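Local coordinates for protein BIFUNCTIONAL PROTEIN Proline utilization A (PutA) (Corynebacterium freiburgense, PDB 5UX5) that probably oxidises proline to glutamate in two steps, pairing an FAD-dependent proline dehydrogenase with an NAD-dependent aldehyde dehydrogenase in one chain, at residues A328-P340 against I349-L363. Residues are numbered along the deposited sequence; the frame is centred on the assembly and turned at random.
With FAD (flavin-adenine dinucleotide), chain E.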
loop_
_atom_site.group_PDB
_atom_site.type_symbol
_atom_site.label_atom_id
_atom_site.label_comp_id
_atom_site.label_asym_id
_atom_site.label_seq_id
_atom_site.Cartn_x
_atom_site.Cartn_y
_atom_site.Cartn_z
ATOM N N ALA A 328 28.458 -14.755 -6.264
ATOM C CA ALA A 328 28.967 -15.798 -5.380
ATOM C C ALA A 328 27.960 -16.923 -5.216
ATOM O O ALA A 328 28.314 -18.105 -5.313
ATOM C CB ALA A 328 29.324 -15.204 -4.018
ATOM N N ASN A 329 26.709 -16.575 -4.910
ATOM C CA ASN A 329 25.686 -17.590 -4.708
ATOM C C ASN A 329 25.383 -18.333 -6.003
ATOM O O ASN A 329 25.036 -19.517 -5.974
ATOM C CB ASN A 329 24.419 -16.938 -4.144
ATOM C CG ASN A 329 23.430 -17.956 -3.597
ATOM O OD1 ASN A 329 23.822 -18.921 -2.948
ATOM N ND2 ASN A 329 22.146 -17.732 -3.838
ATOM N N PHE A 330 25.477 -17.649 -7.144
ATOM C CA PHE A 330 25.326 -18.329 -8.421
ATOM C C PHE A 330 26.365 -19.438 -8.546
ATOM O O PHE A 330 26.051 -20.555 -8.965
ATOM C CB PHE A 330 25.448 -17.307 -9.552
ATOM C CG PHE A 330 24.858 -17.740 -10.862
ATOM C CD1 PHE A 330 23.508 -17.595 -11.112
ATOM C CD2 PHE A 330 25.662 -18.282 -11.862
ATOM C CE1 PHE A 330 22.976 -17.979 -12.346
ATOM C CE2 PHE A 330 25.136 -18.664 -13.082
ATOM C CZ PHE A 330 23.800 -18.503 -13.324
ATOM N N LEU A 331 27.604 -19.163 -8.135
ATOM C CA LEU A 331 28.626 -20.202 -8.160
ATOM C C LEU A 331 28.378 -21.256 -7.091
ATOM O O LEU A 331 28.664 -22.436 -7.313
ATOM C CB LEU A 331 30.010 -19.587 -7.995
ATOM C CG LEU A 331 30.497 -18.630 -9.083
ATOM C CD1 LEU A 331 31.679 -17.861 -8.562
ATOM C CD2 LEU A 331 30.966 -19.401 -10.262
ATOM N N ARG A 332 27.872 -20.863 -5.915
ATOM C CA ARG A 332 27.605 -21.868 -4.883
ATOM C C ARG A 332 26.514 -22.838 -5.321
ATOM O O ARG A 332 26.640 -24.054 -5.129
ATOM C CB ARG A 332 27.225 -21.224 -3.553
ATOM C CG ARG A 332 26.889 -22.252 -2.466
ATOM C CD ARG A 332 26.631 -21.620 -1.089
ATOM N NE ARG A 332 25.592 -20.592 -1.169
ATOM C CZ ARG A 332 25.077 -19.921 -0.135
ATOM N NH1 ARG A 332 25.492 -20.147 1.095
ATOM N NH2 ARG A 332 24.143 -19.003 -0.340
ATOM N N MET A 333 25.439 -22.328 -5.915
ATOM C CA MET A 333 24.360 -23.223 -6.303
ATOM C C MET A 333 24.783 -24.146 -7.435
ATOM O O MET A 333 24.441 -25.333 -7.439
ATOM C CB MET A 333 23.113 -22.430 -6.672
ATOM C CG MET A 333 22.582 -21.610 -5.514
ATOM S SD MET A 333 20.834 -21.195 -5.670
ATOM C CE MET A 333 20.849 -20.296 -7.186
ATOM N N MET A 334 25.533 -23.616 -8.393
ATOM C CA MET A 334 26.108 -24.431 -9.455
ATOM C C MET A 334 26.983 -25.539 -8.873
ATOM O O MET A 334 26.815 -26.726 -9.186
ATOM C CB MET A 334 26.912 -23.508 -10.357
ATOM C CG MET A 334 27.538 -24.070 -11.543
ATOM S SD MET A 334 28.419 -22.662 -12.212
ATOM C CE MET A 334 29.652 -22.499 -10.964
ATOM N N ASP A 335 27.898 -25.151 -7.987
ATOM C CA ASP A 335 28.816 -26.069 -7.333
ATOM C C ASP A 335 28.085 -27.237 -6.684
ATOM O O ASP A 335 28.511 -28.392 -6.791
ATOM C CB ASP A 335 29.573 -25.266 -6.275
ATOM C CG ASP A 335 30.896 -25.863 -5.899
ATOM O OD1 ASP A 335 30.971 -27.088 -5.642
ATOM O OD2 ASP A 335 31.856 -25.063 -5.831
ATOM N N TYR A 336 26.995 -26.946 -5.984
ATOM C CA TYR A 336 26.309 -27.956 -5.191
ATOM C C TYR A 336 25.612 -28.979 -6.082
ATOM O O TYR A 336 25.601 -30.181 -5.777
ATOM C CB TYR A 336 25.309 -27.256 -4.270
ATOM C CG TYR A 336 24.400 -28.140 -3.425
ATOM C CD1 TYR A 336 23.275 -28.759 -3.965
ATOM C CD2 TYR A 336 24.622 -28.281 -2.060
ATOM C CE1 TYR A 336 22.442 -29.544 -3.179
ATOM C CE2 TYR A 336 23.793 -29.051 -1.263
ATOM C CZ TYR A 336 22.703 -29.687 -1.826
ATOM O OH TYR A 336 21.886 -30.453 -1.016
ATOM N N ILE A 337 25.028 -28.521 -7.190
ATOM C CA ILE A 337 24.021 -29.307 -7.888
ATOM C C ILE A 337 24.665 -30.121 -9.006
ATOM O O ILE A 337 24.158 -31.190 -9.372
ATOM C CB ILE A 337 22.895 -28.380 -8.408
ATOM C CG1 ILE A 337 21.583 -29.138 -8.586
ATOM C CG2 ILE A 337 23.288 -27.694 -9.688
ATOM C CD1 ILE A 337 21.080 -29.703 -7.304
ATOM N N LEU A 338 25.786 -29.635 -9.553
ATOM C CA LEU A 338 26.503 -30.330 -10.628
ATOM C C LEU A 338 27.465 -31.388 -10.071
ATOM O O LEU A 338 28.689 -31.299 -10.191
ATOM C CB LEU A 338 27.239 -29.334 -11.508
ATOM C CG LEU A 338 26.389 -28.700 -12.588
ATOM C CD1 LEU A 338 27.266 -27.801 -13.415
ATOM C CD2 LEU A 338 25.730 -29.781 -13.445
ATOM N N ARG A 339 26.872 -32.446 -9.524
ATOM C CA ARG A 339 27.553 -33.590 -8.940
ATOM C C ARG A 339 26.843 -34.852 -9.384
ATOM O O ARG A 339 25.669 -34.810 -9.772
ATOM C CB ARG A 339 27.530 -33.573 -7.412
ATOM C CG ARG A 339 27.888 -32.294 -6.878
ATOM C CD ARG A 339 28.130 -32.337 -5.405
ATOM N NE ARG A 339 28.692 -31.035 -5.119
ATOM C CZ ARG A 339 29.490 -30.763 -4.119
ATOM N NH1 ARG A 339 29.839 -31.711 -3.268
ATOM N NH2 ARG A 339 29.933 -29.529 -3.985
ATOM N N PRO A 340 27.510 -36.001 -9.284
ATOM C CA PRO A 340 26.795 -37.264 -9.510
ATOM C C PRO A 340 25.769 -37.543 -8.429
ATOM O O PRO A 340 24.729 -38.143 -8.720
ATOM C CB PRO A 340 27.921 -38.311 -9.542
ATOM C CG PRO A 340 29.138 -37.546 -9.861
ATOM C CD PRO A 340 28.964 -36.180 -9.249
ATOM N N ILE A 349 21.907 -23.384 -16.759
ATOM C CA ILE A 349 22.577 -22.144 -16.379
ATOM C C ILE A 349 22.096 -21.057 -17.332
ATOM O O ILE A 349 22.324 -21.127 -18.544
ATOM C CB ILE A 349 24.114 -22.285 -16.411
ATOM C CG1 ILE A 349 24.703 -22.668 -15.048
ATOM C CG2 ILE A 349 24.768 -20.991 -16.811
ATOM C CD1 ILE A 349 24.418 -24.036 -14.617
ATOM N N ALA A 350 21.419 -20.051 -16.790
ATOM C CA ALA A 350 20.831 -18.976 -17.584
ATOM C C ALA A 350 21.630 -17.713 -17.289
ATOM O O ALA A 350 21.336 -16.985 -16.339
ATOM C CB ALA A 350 19.342 -18.781 -17.275
ATOM N N SER A 351 22.668 -17.475 -18.090
ATOM C CA SER A 351 23.516 -16.311 -17.894
ATOM C C SER A 351 24.234 -15.981 -19.195
ATOM O O SER A 351 24.623 -16.885 -19.941
ATOM C CB SER A 351 24.537 -16.542 -16.775
ATOM O OG SER A 351 25.376 -15.403 -16.629
ATOM N N HIS A 352 24.396 -14.684 -19.468
ATOM C CA HIS A 352 25.286 -14.227 -20.534
ATOM C C HIS A 352 26.667 -13.866 -20.011
ATOM O O HIS A 352 27.527 -13.437 -20.790
ATOM C CB HIS A 352 24.687 -13.034 -21.278
ATOM C CG HIS A 352 23.662 -13.421 -22.291
ATOM N ND1 HIS A 352 23.997 -13.975 -23.508
ATOM C CD2 HIS A 352 22.312 -13.329 -22.276
ATOM C CE1 HIS A 352 22.895 -14.218 -24.197
ATOM N NE2 HIS A 352 21.860 -13.834 -23.471
ATOM N N ASN A 353 26.882 -14.012 -18.706
ATOM C CA ASN A 353 28.195 -13.851 -18.106
ATOM C C ASN A 353 29.062 -15.054 -18.461
ATOM O O ASN A 353 28.835 -16.160 -17.960
ATOM C CB ASN A 353 28.042 -13.710 -16.599
ATOM C CG ASN A 353 29.340 -13.406 -15.924
ATOM O OD1 ASN A 353 30.323 -14.137 -16.071
ATOM N ND2 ASN A 353 29.361 -12.314 -15.183
ATOM N N LEU A 354 30.067 -14.840 -19.315
ATOM C CA LEU A 354 30.852 -15.955 -19.833
ATOM C C LEU A 354 31.632 -16.662 -18.731
ATOM O O LEU A 354 31.873 -17.875 -18.811
ATOM C CB LEU A 354 31.820 -15.441 -20.890
ATOM C CG LEU A 354 31.151 -14.859 -22.124
ATOM C CD1 LEU A 354 32.187 -14.219 -23.076
ATOM C CD2 LEU A 354 30.328 -15.939 -22.799
ATOM N N PHE A 355 31.996 -15.938 -17.676
ATOM C CA PHE A 355 32.702 -16.569 -16.570
ATOM C C PHE A 355 31.789 -17.535 -15.825
ATOM O O PHE A 355 32.173 -18.683 -15.558
ATOM C CB PHE A 355 33.252 -15.497 -15.619
ATOM C CG PHE A 355 34.368 -14.688 -16.207
ATOM C CD1 PHE A 355 35.629 -15.246 -16.377
ATOM C CD2 PHE A 355 34.163 -13.377 -16.593
ATOM C CE1 PHE A 355 36.667 -14.511 -16.928
ATOM C CE2 PHE A 355 35.200 -12.634 -17.143
ATOM C CZ PHE A 355 36.449 -13.204 -17.311
ATOM N N SER A 356 30.556 -17.091 -15.520
ATOM C CA SER A 356 29.577 -17.974 -14.896
ATOM C C SER A 356 29.327 -19.208 -15.744
ATOM O O SER A 356 29.201 -20.318 -15.215
ATOM C CB SER A 356 28.268 -17.237 -14.653
ATOM O OG SER A 356 28.500 -16.130 -13.829
ATOM N N VAL A 357 29.248 -19.038 -17.061
ATOM C CA VAL A 357 28.965 -20.187 -17.912
ATOM C C VAL A 357 30.186 -21.084 -18.006
ATOM O O VAL A 357 30.074 -22.305 -17.895
ATOM C CB VAL A 357 28.474 -19.726 -19.295
ATOM C CG1 VAL A 357 28.243 -20.911 -20.203
ATOM C CG2 VAL A 357 27.213 -18.943 -19.137
ATOM N N ALA A 358 31.374 -20.495 -18.180
ATOM C CA ALA A 358 32.593 -21.302 -18.241
ATOM C C ALA A 358 32.790 -22.125 -16.974
ATOM O O ALA A 358 33.345 -23.227 -17.035
ATOM C CB ALA A 358 33.811 -20.411 -18.491
ATOM N N SER A 359 32.340 -21.612 -15.826
ATOM C CA SER A 359 32.437 -22.368 -14.581
ATOM C C SER A 359 31.589 -23.623 -14.644
ATOM O O SER A 359 32.059 -24.728 -14.350
ATOM C CB SER A 359 31.979 -21.514 -13.405
ATOM O OG SER A 359 32.914 -20.522 -13.086
ATOM N N ALA A 360 30.320 -23.466 -14.999
ATOM C CA ALA A 360 29.457 -24.630 -15.107
ATOM C C ALA A 360 30.007 -25.618 -16.133
ATOM O O ALA A 360 29.991 -26.835 -15.907
ATOM C CB ALA A 360 28.039 -24.183 -15.456
ATOM N N TYR A 361 30.525 -25.107 -17.255
ATOM C CA TYR A 361 31.076 -25.986 -18.272
ATOM C C TYR A 361 32.194 -26.830 -17.686
ATOM O O TYR A 361 32.151 -28.065 -17.732
ATOM C CB TYR A 361 31.598 -25.177 -19.461
ATOM C CG TYR A 361 32.242 -26.092 -20.473
ATOM C CD1 TYR A 361 31.507 -27.112 -21.079
ATOM C CD2 TYR A 361 33.592 -25.988 -20.784
ATOM C CE1 TYR A 361 32.097 -27.981 -21.990
ATOM C CE2 TYR A 361 34.190 -26.857 -21.702
ATOM C CZ TYR A 361 33.437 -27.852 -22.295
ATOM O OH TYR A 361 34.024 -28.712 -23.200
ATOM N N GLU A 362 33.188 -26.160 -17.096
ATOM C CA GLU A 362 34.375 -26.824 -16.567
ATOM C C GLU A 362 34.053 -27.713 -15.373
ATOM O O GLU A 362 34.667 -28.773 -15.199
ATOM C CB GLU A 362 35.425 -25.783 -16.194
ATOM C CG GLU A 362 36.046 -25.067 -17.384
ATOM C CD GLU A 362 36.790 -26.010 -18.326
ATOM O OE1 GLU A 362 37.028 -25.599 -19.478
ATOM O OE2 GLU A 362 37.183 -27.131 -17.910
ATOM N N LEU A 363 33.116 -27.299 -14.524
ATOM C CA LEU A 363 32.686 -28.195 -13.457
ATOM C C LEU A 363 32.088 -29.475 -14.037
ATOM O O LEU A 363 32.404 -30.573 -13.571
ATOM C CB LEU A 363 31.682 -27.494 -12.539
ATOM C CG LEU A 363 32.155 -26.510 -11.469
ATOM C CD1 LEU A 363 30.944 -25.907 -10.738
ATOM C CD2 LEU A 363 33.121 -27.168 -10.474
HETATM P PA FAD E . 25.394 -10.186 -14.916
HETATM O O1A FAD E . 25.860 -8.727 -15.253
HETATM O O2A FAD E . 26.380 -11.160 -14.469
HETATM O O5B FAD E . 24.391 -10.365 -13.840
HETATM C C5B FAD E . 23.446 -9.343 -13.585
HETATM C C4B FAD E . 22.600 -9.756 -12.395
HETATM O O4B FAD E . 23.265 -9.493 -11.193
HETATM C C3B FAD E . 21.302 -9.018 -12.307
HETATM O O3B FAD E . 20.285 -9.489 -13.119
HETATM C C2B FAD E . 20.970 -9.139 -10.864
HETATM O O2B FAD E . 20.226 -10.273 -10.606
HETATM C C1B FAD E . 22.321 -9.124 -10.212
HETATM N N9A FAD E . 22.670 -7.824 -9.657
HETATM C C8A FAD E . 23.193 -6.742 -10.352
HETATM N N7A FAD E . 23.365 -5.705 -9.509
HETATM C C5A FAD E . 22.984 -6.046 -8.215
HETATM C C6A FAD E . 22.968 -5.381 -6.974
HETATM N N6A FAD E . 23.391 -4.002 -6.796
HETATM N N1A FAD E . 22.528 -6.043 -5.892
HETATM C C2A FAD E . 22.093 -7.338 -5.996
HETATM N N3A FAD E . 22.096 -8.011 -7.189
HETATM C C4A FAD E . 22.528 -7.407 -8.301
HETATM N N1 FAD E . 15.144 -13.750 -14.402
HETATM C C2 FAD E . 14.148 -14.107 -13.422
HETATM O O2 FAD E . 14.052 -13.350 -12.279
HETATM N N3 FAD E . 13.265 -15.163 -13.683
HETATM C C4 FAD E . 13.353 -15.918 -14.854
HETATM O O4 FAD E . 12.478 -16.966 -15.082
HETATM C C4X FAD E . 14.482 -15.665 -15.806
HETATM N N5 FAD E . 14.732 -16.483 -16.902
HETATM C C5X FAD E . 15.828 -16.245 -17.743
HETATM C C6 FAD E . 16.084 -17.066 -18.857
HETATM C C7 FAD E . 17.177 -16.795 -19.672
HETATM C C7M FAD E . 17.471 -17.646 -20.872
HETATM C C8 FAD E . 18.022 -15.750 -19.396
HETATM C C8M FAD E . 19.197 -15.466 -20.275
HETATM C C9 FAD E . 17.775 -14.935 -18.301
HETATM C C9A FAD E . 16.688 -15.185 -17.483
HETATM N N10 FAD E . 16.479 -14.335 -16.358
HETATM C C10 FAD E . 15.376 -14.561 -15.506
HETATM C "C1'" FAD E . 17.374 -13.187 -16.127
HETATM C "C2'" FAD E . 18.480 -13.372 -15.123
HETATM O "O2'" FAD E . 17.919 -13.487 -13.865
HETATM C "C3'" FAD E . 19.422 -12.155 -15.250
HETATM O "O3'" FAD E . 18.711 -11.032 -14.898
HETATM C "C4'" FAD E . 20.067 -11.880 -16.613
HETATM O "O4'" FAD E . 20.195 -13.009 -17.400
HETATM C "C5'" FAD E . 21.393 -11.092 -16.524
HETATM O "O5'" FAD E . 22.336 -11.561 -15.567
HETATM P P FAD E . 23.769 -12.218 -15.942
HETATM O O1P FAD E . 24.151 -13.588 -15.264
HETATM O O2P FAD E . 23.656 -12.137 -17.513
HETATM O O3P FAD E . 24.851 -11.013 -16.016
#
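M334 of helix 328-337 is a knob in a hole formed by S356, S359, A360 and L363 of helix 354-363, a contact between consecutive outer helices of the proline dehydrogenase (βα)8-type barrel. The helix axes run nearly parallel, at 16°, and approach to 10.3 Å, a geometry that lets the knob enter its hole; I349, on barrel strand 345-350, meets M334 and F330 from the sheet side. With CG anti to the backbone N (chi1 -177°) and a bend at chi3, M334 lays SD 3.6 Å from A360 CB and turns CE to S359 CB. L363 crosses this side chain obliquely, its CD1 3.7 Å from M334 CE. F330 extends the same tight, buried layer toward the cofactor: its CE2 lies 3.8 Å from S356 CB, S351 CB is also oblique to the ring, and I349 CG2 sits at the edge, near the ring plane.

Just past the helix, L338, the centre of an inverse gamma turn, still packs CD1 3.8 Å from A360 O. Beyond it the chain loosens into solvent through partly exposed R339 to exposed P340. D335 has its polar end engaged by R451 and R367.

The 351-353 loop leads from this apolar layer to the FAD pyrophosphate. N353 caps helix 354-363 through OD1, which accepts from S356 N with an N-H...O angle of 165°, and its ND2 donates to FAD O2A. S351 OG accepts from N353 N in an ST turn and donates to FAD O1P at 2.6 Å.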